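Local coordinates for protein latent form of PPO4 Tyrosinase (Agaricus bisporus var. bisporus H97, PDB 4OUA) that catalyses the copper-dependent o-hydroxylation of monophenols and the oxidation of the resulting o-diphenols to o-quinones, the initial step of melanin synthesis, at residues B[227-232]-B[287-292]; B[233-238]-B[245-250]; B[90-95]-B[339-344]. All blocks are in the same frame, centred on the assembly; numbering follows the deposited sequence.

Contact 1 (B[227-232]-B[287-292]). With NA (sodium ion), chain K.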
loop_
_atom_site.group_PDB
_atom_site.type_symbol
_atom_site.label_atom_id
_atom_site.label_comp_id
_atom_site.label_asym_id
_atom_site.label_seq_id
_atom_site.Cartn_x
_atom_site.Cartn_y
_atom_site.Cartn_z
ATOM N N ALA B 227 -1.697 16.193 6.840
ATOM C CA ALA B 227 -2.159 16.730 8.117
ATOM C C ALA B 227 -3.661 16.568 8.338
ATOM O O ALA B 227 -4.165 16.860 9.423
ATOM C CB ALA B 227 -1.771 18.197 8.229
ATOM N N ASN B 228 -4.375 16.110 7.315
ATOM C CA ASN B 228 -5.806 15.857 7.450
ATOM C C ASN B 228 -6.197 14.523 6.825
ATOM O O ASN B 228 -5.447 13.955 6.032
ATOM C CB ASN B 228 -6.619 16.996 6.828
ATOM C CG ASN B 228 -6.429 17.102 5.329
ATOM O OD1 ASN B 228 -7.101 16.419 4.557
ATOM N ND2 ASN B 228 -5.515 17.969 4.908
ATOM N N TRP B 229 -7.375 14.024 7.185
ATOM C CA TRP B 229 -7.797 12.690 6.776
ATOM C C TRP B 229 -7.991 12.555 5.267
ATOM O O TRP B 229 -7.623 11.539 4.681
ATOM C CB TRP B 229 -9.091 12.300 7.495
ATOM C CG TRP B 229 -9.465 10.866 7.292
ATOM C CD1 TRP B 229 -10.409 10.378 6.437
ATOM C CD2 TRP B 229 -8.891 9.730 7.948
ATOM N NE1 TRP B 229 -10.463 9.007 6.524
ATOM C CE2 TRP B 229 -9.540 8.584 7.445
ATOM C CE3 TRP B 229 -7.891 9.570 8.914
ATOM C CZ2 TRP B 229 -9.224 7.297 7.876
ATOM C CZ3 TRP B 229 -7.578 8.290 9.340
ATOM C CH2 TRP B 229 -8.242 7.171 8.820
ATOM N N GLU B 230 -8.571 13.575 4.640
ATOM C CA GLU B 230 -8.868 13.523 3.210
ATOM C C GLU B 230 -7.608 13.404 2.356
ATOM O O GLU B 230 -7.616 12.755 1.309
ATOM C CB GLU B 230 -9.667 14.761 2.788
ATOM C CG GLU B 230 -11.157 14.674 3.083
ATOM C CD GLU B 230 -11.874 13.682 2.184
ATOM O OE1 GLU B 230 -11.254 13.200 1.211
ATOM O OE2 GLU B 230 -13.059 13.385 2.450
ATOM N N ALA B 231 -6.527 14.031 2.808
ATOM C CA ALA B 231 -5.276 14.036 2.060
ATOM C C ALA B 231 -4.475 12.759 2.288
ATOM O O ALA B 231 -3.600 12.413 1.492
ATOM C CB ALA B 231 -4.445 15.250 2.436
ATOM N N PHE B 232 -4.784 12.060 3.376
ATOM C CA PHE B 232 -4.025 10.883 3.781
ATOM C C PHE B 232 -4.748 9.572 3.484
ATOM O O PHE B 232 -4.113 8.547 3.239
ATOM C CB PHE B 232 -3.700 10.959 5.277
ATOM C CG PHE B 232 -3.153 9.680 5.847
ATOM C CD1 PHE B 232 -1.802 9.391 5.766
ATOM C CD2 PHE B 232 -3.991 8.766 6.467
ATOM C CE1 PHE B 232 -1.298 8.215 6.289
ATOM C CE2 PHE B 232 -3.492 7.589 6.991
ATOM C CZ PHE B 232 -2.144 7.314 6.904
ATOM N N ARG B 287 0.635 -0.713 9.044
ATOM C CA ARG B 287 1.776 -0.225 9.805
ATOM C C ARG B 287 1.995 1.253 9.513
ATOM O O ARG B 287 2.374 2.022 10.398
ATOM C CB ARG B 287 3.035 -1.027 9.476
ATOM C CG ARG B 287 4.306 -0.444 10.069
ATOM C CD ARG B 287 5.489 -1.380 9.897
ATOM N NE ARG B 287 6.752 -0.695 10.148
ATOM C CZ ARG B 287 7.494 -0.132 9.200
ATOM N NH1 ARG B 287 7.102 -0.184 7.935
ATOM N NH2 ARG B 287 8.628 0.477 9.514
ATOM N N HIS B 288 1.753 1.643 8.266
ATOM C CA HIS B 288 1.825 3.044 7.876
ATOM C C HIS B 288 0.766 3.852 8.617
ATOM O O HIS B 288 1.019 4.977 9.047
ATOM C CB HIS B 288 1.646 3.196 6.365
ATOM C CG HIS B 288 2.859 2.824 5.569
ATOM N ND1 HIS B 288 2.846 2.713 4.197
ATOM C CD2 HIS B 288 4.130 2.548 5.957
ATOM C CE1 HIS B 288 4.050 2.380 3.771
ATOM N NE2 HIS B 288 4.847 2.273 4.817
ATOM N N LEU B 289 -0.418 3.266 8.769
ATOM C CA LEU B 289 -1.512 3.925 9.468
ATOM C C LEU B 289 -1.154 4.179 10.929
ATOM O O LEU B 289 -1.333 5.285 11.437
ATOM C CB LEU B 289 -2.791 3.088 9.377
ATOM C CG LEU B 289 -4.023 3.686 10.059
ATOM C CD1 LEU B 289 -4.367 5.038 9.454
ATOM C CD2 LEU B 289 -5.211 2.739 9.973
ATOM N N SER B 290 -0.641 3.151 11.598
ATOM C CA SER B 290 -0.266 3.259 13.004
ATOM C C SER B 290 0.887 4.236 13.208
ATOM O O SER B 290 1.003 4.859 14.262
ATOM C CB SER B 290 0.109 1.884 13.563
ATOM O OG SER B 290 -1.009 1.014 13.568
ATOM N N LEU B 291 1.741 4.363 12.200
ATOM C CA LEU B 291 2.856 5.300 12.268
ATOM C C LEU B 291 2.357 6.732 12.109
ATOM O O LEU B 291 2.760 7.627 12.853
ATOM C CB LEU B 291 3.899 4.979 11.196
ATOM C CG LEU B 291 4.678 3.671 11.367
ATOM C CD1 LEU B 291 5.538 3.391 10.142
ATOM C CD2 LEU B 291 5.531 3.710 12.630
ATOM N N TRP B 292 1.474 6.932 11.137
ATOM C CA TRP B 292 0.903 8.245 10.858
ATOM C C TRP B 292 0.088 8.762 12.039
ATOM O O TRP B 292 0.050 9.966 12.298
ATOM C CB TRP B 292 0.032 8.187 9.602
ATOM C CG TRP B 292 -0.648 9.478 9.277
ATOM C CD1 TRP B 292 -0.134 10.517 8.559
ATOM C CD2 TRP B 292 -1.975 9.867 9.652
ATOM N NE1 TRP B 292 -1.055 11.530 8.466
ATOM C CE2 TRP B 292 -2.195 11.156 9.128
ATOM C CE3 TRP B 292 -2.998 9.251 10.380
ATOM C CZ2 TRP B 292 -3.395 11.842 9.310
ATOM C CZ3 TRP B 292 -4.189 9.932 10.559
ATOM C CH2 TRP B 292 -4.377 11.215 10.026
HETATM NA NA NA K . -7.618 12.600 -1.110
#

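Contact 2 (B[233-238]-B[245-250]). With NA (sodium ion), chain K; CU1 (copper (I) ion), chain I.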
loop_
_atom_site.group_PDB
_atom_site.type_symbol
_atom_site.label_atom_id
_atom_site.label_comp_id
_atom_site.label_asym_id
_atom_site.label_seq_id
_atom_site.Cartn_x
_atom_site.Cartn_y
_atom_site.Cartn_z
ATOM N N SER B 233 -6.077 9.607 3.498
ATOM C CA SER B 233 -6.861 8.379 3.451
ATOM C C SER B 233 -7.087 7.819 2.046
ATOM O O SER B 233 -6.985 6.610 1.848
ATOM C CB SER B 233 -8.217 8.599 4.126
ATOM O OG SER B 233 -9.066 9.390 3.315
ATOM N N ASN B 234 -7.393 8.673 1.073
ATOM C CA ASN B 234 -7.846 8.165 -0.224
ATOM C C ASN B 234 -7.286 8.849 -1.479
ATOM O O ASN B 234 -6.429 9.733 -1.400
ATOM C CB ASN B 234 -9.374 8.224 -0.275
ATOM C CG ASN B 234 -9.917 9.616 0.006
ATOM O OD1 ASN B 234 -10.120 10.412 -0.911
ATOM N ND2 ASN B 234 -10.157 9.913 1.280
ATOM N N HIS B 235 -7.798 8.423 -2.634
ATOM C CA HIS B 235 -7.347 8.898 -3.942
ATOM C C HIS B 235 -7.721 10.346 -4.233
ATOM O O HIS B 235 -6.981 11.050 -4.922
ATOM C CB HIS B 235 -7.927 8.019 -5.054
ATOM C CG HIS B 235 -7.279 6.675 -5.180
ATOM N ND1 HIS B 235 -7.934 5.582 -5.699
ATOM C CD2 HIS B 235 -6.029 6.255 -4.871
ATOM C CE1 HIS B 235 -7.124 4.540 -5.698
ATOM N NE2 HIS B 235 -5.959 4.923 -5.199
ATOM N N GLY B 236 -8.879 10.767 -3.725
ATOM C CA GLY B 236 -9.470 12.062 -4.032
ATOM C C GLY B 236 -8.524 13.216 -4.304
ATOM O O GLY B 236 -7.573 13.443 -3.554
ATOM N N GLU B 237 -8.784 13.946 -5.385
ATOM C CA GLU B 237 -7.965 15.098 -5.746
ATOM C C GLU B 237 -8.207 16.261 -4.790
ATOM O O GLU B 237 -8.451 17.388 -5.222
ATOM C CB GLU B 237 -8.248 15.533 -7.187
ATOM N N PHE B 238 -8.143 15.978 -3.492
ATOM C CA PHE B 238 -8.320 16.992 -2.459
ATOM C C PHE B 238 -7.304 18.114 -2.649
ATOM O O PHE B 238 -6.098 17.871 -2.703
ATOM C CB PHE B 238 -8.183 16.366 -1.067
ATOM C CG PHE B 238 -8.607 17.271 0.058
ATOM C CD1 PHE B 238 -9.951 17.500 0.314
ATOM C CD2 PHE B 238 -7.663 17.871 0.877
ATOM C CE1 PHE B 238 -10.343 18.326 1.354
ATOM C CE2 PHE B 238 -8.051 18.696 1.919
ATOM C CZ PHE B 238 -9.392 18.923 2.157
ATOM N N SER B 245 -1.216 10.111 -0.929
ATOM C CA SER B 245 -2.065 9.579 0.126
ATOM C C SER B 245 -1.620 8.166 0.469
ATOM O O SER B 245 -0.846 7.557 -0.271
ATOM C CB SER B 245 -3.533 9.588 -0.301
ATOM O OG SER B 245 -3.710 8.875 -1.513
ATOM N N LEU B 246 -2.102 7.650 1.594
ATOM C CA LEU B 246 -1.809 6.276 1.989
ATOM C C LEU B 246 -2.171 5.316 0.862
ATOM O O LEU B 246 -1.403 4.414 0.527
ATOM C CB LEU B 246 -2.572 5.906 3.263
ATOM C CG LEU B 246 -2.282 4.534 3.877
ATOM C CD1 LEU B 246 -0.930 4.529 4.579
ATOM C CD2 LEU B 246 -3.389 4.118 4.831
ATOM N N GLU B 247 -3.342 5.533 0.271
ATOM C CA GLU B 247 -3.847 4.669 -0.786
ATOM C C GLU B 247 -2.994 4.775 -2.049
ATOM O O GLU B 247 -2.776 3.780 -2.739
ATOM C CB GLU B 247 -5.306 5.013 -1.099
ATOM C CG GLU B 247 -6.025 3.983 -1.956
ATOM C CD GLU B 247 -7.472 4.356 -2.222
ATOM O OE1 GLU B 247 -7.799 5.559 -2.142
ATOM O OE2 GLU B 247 -8.283 3.449 -2.506
ATOM N N ALA B 248 -2.512 5.980 -2.340
ATOM C CA ALA B 248 -1.673 6.214 -3.515
ATOM C C ALA B 248 -0.406 5.363 -3.470
ATOM O O ALA B 248 -0.134 4.587 -4.389
ATOM C CB ALA B 248 -1.318 7.686 -3.627
ATOM N N VAL B 249 0.367 5.519 -2.398
ATOM C CA VAL B 249 1.557 4.707 -2.177
ATOM C C VAL B 249 1.185 3.230 -2.143
ATOM O O VAL B 249 1.949 2.367 -2.579
ATOM C CB VAL B 249 2.262 5.087 -0.860
ATOM C CG1 VAL B 249 3.535 4.278 -0.685
ATOM C CG2 VAL B 249 2.565 6.578 -0.833
ATOM N N HIS B 250 -0.008 2.955 -1.625
ATOM C CA HIS B 250 -0.531 1.600 -1.532
ATOM C C HIS B 250 -0.745 0.968 -2.906
ATOM O O HIS B 250 -0.447 -0.208 -3.111
ATOM C CB HIS B 250 -1.840 1.607 -0.743
ATOM C CG HIS B 250 -2.755 0.472 -1.074
ATOM N ND1 HIS B 250 -3.763 0.579 -2.007
ATOM C CD2 HIS B 250 -2.821 -0.791 -0.592
ATOM C CE1 HIS B 250 -4.409 -0.570 -2.088
ATOM N NE2 HIS B 250 -3.857 -1.418 -1.240
HETATM NA NA NA K . -7.618 12.600 -1.110
HETATM CU CU CU1 I . -4.366 -3.385 -1.444
HETATM O O HOH W 1 -6.649 -3.164 -1.058
#

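Contact 3 (B[90-95]-B[339-344]). With CU1 (copper (I) ion), chain H.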
loop_
_atom_site.group_PDB
_atom_site.type_symbol
_atom_site.label_atom_id
_atom_site.label_comp_id
_atom_site.label_asym_id
_atom_site.label_seq_id
_atom_site.Cartn_x
_atom_site.Cartn_y
_atom_site.Cartn_z
ATOM N N HIS B 90 -9.611 -1.703 5.897
ATOM C CA HIS B 90 -8.556 -2.669 5.633
ATOM C C HIS B 90 -7.873 -3.120 6.920
ATOM O O HIS B 90 -7.346 -4.231 6.992
ATOM C CB HIS B 90 -7.527 -2.088 4.660
ATOM C CG HIS B 90 -8.022 -1.989 3.251
ATOM N ND1 HIS B 90 -8.882 -0.997 2.832
ATOM C CD2 HIS B 90 -7.788 -2.766 2.167
ATOM C CE1 HIS B 90 -9.152 -1.164 1.549
ATOM N NE2 HIS B 90 -8.500 -2.231 1.121
ATOM N N ARG B 91 -7.886 -2.258 7.935
ATOM C CA ARG B 91 -7.308 -2.598 9.234
ATOM C C ARG B 91 -7.964 -3.847 9.805
ATOM O O ARG B 91 -7.296 -4.839 10.089
ATOM C CB ARG B 91 -7.454 -1.439 10.224
ATOM C CG ARG B 91 -7.167 -1.834 11.670
ATOM C CD ARG B 91 -6.788 -0.635 12.534
ATOM N NE ARG B 91 -5.485 -0.086 12.172
ATOM C CZ ARG B 91 -4.845 0.847 12.870
ATOM N NH1 ARG B 91 -5.384 1.341 13.975
ATOM N NH2 ARG B 91 -3.661 1.287 12.463
ATOM N N VAL B 92 -9.283 -3.790 9.963
ATOM C CA VAL B 92 -10.045 -4.917 10.486
ATOM C C VAL B 92 -10.048 -6.072 9.485
ATOM O O VAL B 92 -10.271 -7.222 9.857
ATOM C CB VAL B 92 -11.508 -4.510 10.841
ATOM C CG1 VAL B 92 -12.205 -3.857 9.657
ATOM C CG2 VAL B 92 -12.298 -5.716 11.334
ATOM N N TYR B 93 -9.776 -5.767 8.220
ATOM C CA TYR B 93 -9.691 -6.798 7.187
ATOM C C TYR B 93 -8.465 -7.689 7.374
ATOM O O TYR B 93 -8.519 -8.890 7.120
ATOM C CB TYR B 93 -9.665 -6.168 5.794
ATOM C CG TYR B 93 -9.716 -7.174 4.662
ATOM C CD1 TYR B 93 -10.492 -8.324 4.763
ATOM C CD2 TYR B 93 -9.005 -6.966 3.487
ATOM C CE1 TYR B 93 -10.547 -9.242 3.729
ATOM C CE2 TYR B 93 -9.056 -7.879 2.447
ATOM C CZ TYR B 93 -9.830 -9.014 2.573
ATOM O OH TYR B 93 -9.884 -9.927 1.545
ATOM N N VAL B 94 -7.357 -7.101 7.809
ATOM C CA VAL B 94 -6.160 -7.876 8.104
ATOM C C VAL B 94 -6.344 -8.676 9.392
ATOM O O VAL B 94 -5.846 -9.796 9.521
ATOM C CB VAL B 94 -4.919 -6.973 8.236
ATOM C CG1 VAL B 94 -3.691 -7.799 8.592
ATOM C CG2 VAL B 94 -4.691 -6.195 6.948
ATOM N N SER B 95 -7.072 -8.096 10.341
ATOM C CA SER B 95 -7.277 -8.726 11.640
ATOM C C SER B 95 -8.046 -10.037 11.525
ATOM O O SER B 95 -7.683 -11.028 12.159
ATOM C CB SER B 95 -8.010 -7.773 12.586
ATOM O OG SER B 95 -7.228 -6.623 12.853
ATOM N N VAL B 339 -14.226 4.290 14.715
ATOM C CA VAL B 339 -13.937 4.942 15.990
ATOM C C VAL B 339 -12.974 4.146 16.872
ATOM O O VAL B 339 -11.886 4.625 17.192
ATOM C CB VAL B 339 -15.228 5.211 16.789
ATOM C CG1 VAL B 339 -14.895 5.601 18.218
ATOM C CG2 VAL B 339 -16.060 6.290 16.109
ATOM N N PRO B 340 -13.366 2.925 17.266
ATOM C CA PRO B 340 -12.525 2.138 18.172
ATOM C C PRO B 340 -11.271 1.598 17.491
ATOM O O PRO B 340 -10.400 1.041 18.160
ATOM C CB PRO B 340 -13.447 0.994 18.590
ATOM C CG PRO B 340 -14.358 0.820 17.430
ATOM C CD PRO B 340 -14.593 2.201 16.886
ATOM N N LEU B 341 -11.181 1.770 16.177
ATOM C CA LEU B 341 -10.068 1.216 15.415
ATOM C C LEU B 341 -8.843 2.125 15.426
ATOM O O LEU B 341 -7.974 2.012 14.562
ATOM C CB LEU B 341 -10.499 0.939 13.974
ATOM C CG LEU B 341 -11.533 -0.175 13.797
ATOM C CD1 LEU B 341 -11.795 -0.438 12.322
ATOM C CD2 LEU B 341 -11.074 -1.442 14.502
ATOM N N THR B 342 -8.773 3.023 16.403
ATOM C CA THR B 342 -7.596 3.869 16.554
ATOM C C THR B 342 -6.539 3.117 17.347
ATOM O O THR B 342 -5.347 3.409 17.249
ATOM C CB THR B 342 -7.920 5.203 17.262
ATOM O OG1 THR B 342 -8.373 4.949 18.597
ATOM C CG2 THR B 342 -8.992 5.966 16.503
ATOM N N ASP B 343 -6.991 2.140 18.124
ATOM C CA ASP B 343 -6.105 1.362 18.979
ATOM C C ASP B 343 -5.980 -0.076 18.486
ATOM O O ASP B 343 -6.932 -0.852 18.560
ATOM C CB ASP B 343 -6.613 1.389 20.422
ATOM C CG ASP B 343 -5.723 0.611 21.369
ATOM O OD1 ASP B 343 -4.546 0.372 21.025
ATOM O OD2 ASP B 343 -6.201 0.246 22.465
ATOM N N THR B 344 -4.798 -0.426 17.986
ATOM C CA THR B 344 -4.551 -1.770 17.472
ATOM C C THR B 344 -4.427 -2.781 18.606
ATOM O O THR B 344 -4.498 -3.989 18.378
ATOM C CB THR B 344 -3.273 -1.827 16.614
ATOM O OG1 THR B 344 -2.123 -1.642 17.449
ATOM C CG2 THR B 344 -3.301 -0.751 15.538
HETATM CU CU CU1 H . -8.953 -3.014 -0.703
HETATM O O HOH W 1 -6.649 -3.164 -1.058
#

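Contact 1 (B[227-232]-B[287-292])
Phe232 and Trp292 each swing CG anti to the backbone N (chi1 169° and 177°), and this brings the phenyl ring and the indole together between the short helix 229-233 and helix 277-295. With Trp229 they form an aromatic cluster in the buried interior of the tyrosinase central domain, where helix 277-295 also supplies a copper ligand, His282. The phenyl ring lies face to face on the five-membered ring of Trp292, with centroids 3.6 Å apart and planes inclined by 12°. The two side chains reach in from their own helices and slide past each other in opposite directions, so that Phe232 CE1 sits over Trp292 CG while Phe232 CG lies nearer the shared indole bond.

Trp229 comes to the far, six-membered end of the same indole. Its CZ3 lies 4.0 Å from Trp292 CZ3, which meets the Trp229 ring at the edge; the two six-membered rings are oblique, with centroids 6.0 Å apart. Leu289 crosses Phe232 at about a right angle and places its CD1 at the phenyl edge, 3.7 Å from Phe232 CE2. Both indole nitrogens are satisfied outside these segments, Trp292 NE1 by Asn226 O and Trp229 NE1 by Val84 O, which should limit rotation of the rings. Tyr296, just past the end of helix 277-295, stacks on Trp292 and extends the cluster.

A side-chain cap marks the start of the shorter, weakly bonded helix. Asn228 is the N-cap, and its OD1 accepts from Ala231 N at 3.0 Å, the donor standing above the carbonyl plane. Two residues after the cap, Glu230 O coordinates the sodium ion at 2.4 Å.

Contact 2 (B[233-238]-B[245-250])
Asn234 and Glu247 bring the two backbones closest, with their CA atoms 5.3 Å apart, where the irregular chain leaving helix 229-233 runs in the same sense as the first turn of helix 246-258. Ser233 lies beside Leu246 and His235 beside Ala248. Ser245 joins the two segments at the helix start: as N-cap its OG accepts from Ala248 N at 3.2 Å, and the same hydroxyl donates to Asn234 O at 2.9 Å, approaching from above that carbonyl plane.

Glu247 extends from the helix with CG anti to the backbone N (chi1 -167°) and lays its carboxylate flat over the His235 imidazole, the planes only 10° apart. OE1 stands over the ring centre, 3.2 Å above it. Both groups are held from the same outside residue, Ser82, whose N donates to Glu247 OE2 and whose OG bonds His235 ND1. Further along the helix, Glu247 O lies in the plane of the His250 ring and takes a weak hydrogen bond from ND1, while NE2 binds copper at 2.0 Å; His254, His282 and a water complete this metal's coordination. On the loop side, Gly236 O binds sodium at 2.6 Å.

The stack and the shared Ser82 anchor should limit rotation of the buried carboxylate, beside the copper ligand His81, with the Glu247 side chain about 7 Å from the other copper at its nearest atom.

Contact 3 (B[90-95]-B[339-344])
Arg91 turns its chain toward Leu341 with CG anti to the backbone N (chi1 167°) and then bends at chi3 (-69°). The bend sets the guanidinium beside the loop backbone, where NH1 gives Leu341 O a hydrogen bond of 2.7 Å that is weak because it is far from straight. The oxygen lies near the guanidinium plane, at its edge. Thr344 crosses the arginine at about a right angle and rests its methyl on one face of the guanidinium: CG2 is 3.3 Å above the plane, offset toward the rim on the NH1 side. Thr344 OG1 bonds Tyr349 O, which probably fixes the methyl's rotation.

The rest of the guanidinium is gripped by helix 277-295, through a salt bridge from NE to Asp286 and a hydrogen bond from NH2 to Gln293 OE1. A methionine in place of Arg91 would probably leave Asp286 without this charged partner and Leu341 O without this donor.

Leu341 also packs through its side chain, CB lying 4.3 Å from Arg91 CD and CD1 4.3 Å from Val92 CB. One residue before the arginine, His90 NE2 binds copper at 2.0 Å, alongside His56 and His81.

The loop is thus fastened to helix 86-109, which carries His90, with Trp336 of strand 335-337 packing against Val92 and Leu341, Tyr349 of strand 349-350 against Arg91, and Ser290 of helix 277-295 against Thr344.

From the N terminus, the chain first enters contact 3 on helix 86-109, at the copper ligand His90, and closes that loop only at 339-344. Contact 1 opens within it at 227-232 and closes at 287-292; contact 2 is nested inside contact 1, its segments only six residues apart. None of the three cross. Phe232 O lies 2.7 Å from Leu246 N, a probable hydrogen bond joining contacts 1 and 2, and both contacts also share the sodium ion. Ser290 packs against Arg91 and Thr344, linking contact 1 to contact 3. Contacts 2 and 3 do not touch, but one water bridges their coppers. Each contact ties one of three helices carrying copper ligands, 277-295, 246-258 and 86-109, to a neighbouring helix or loop.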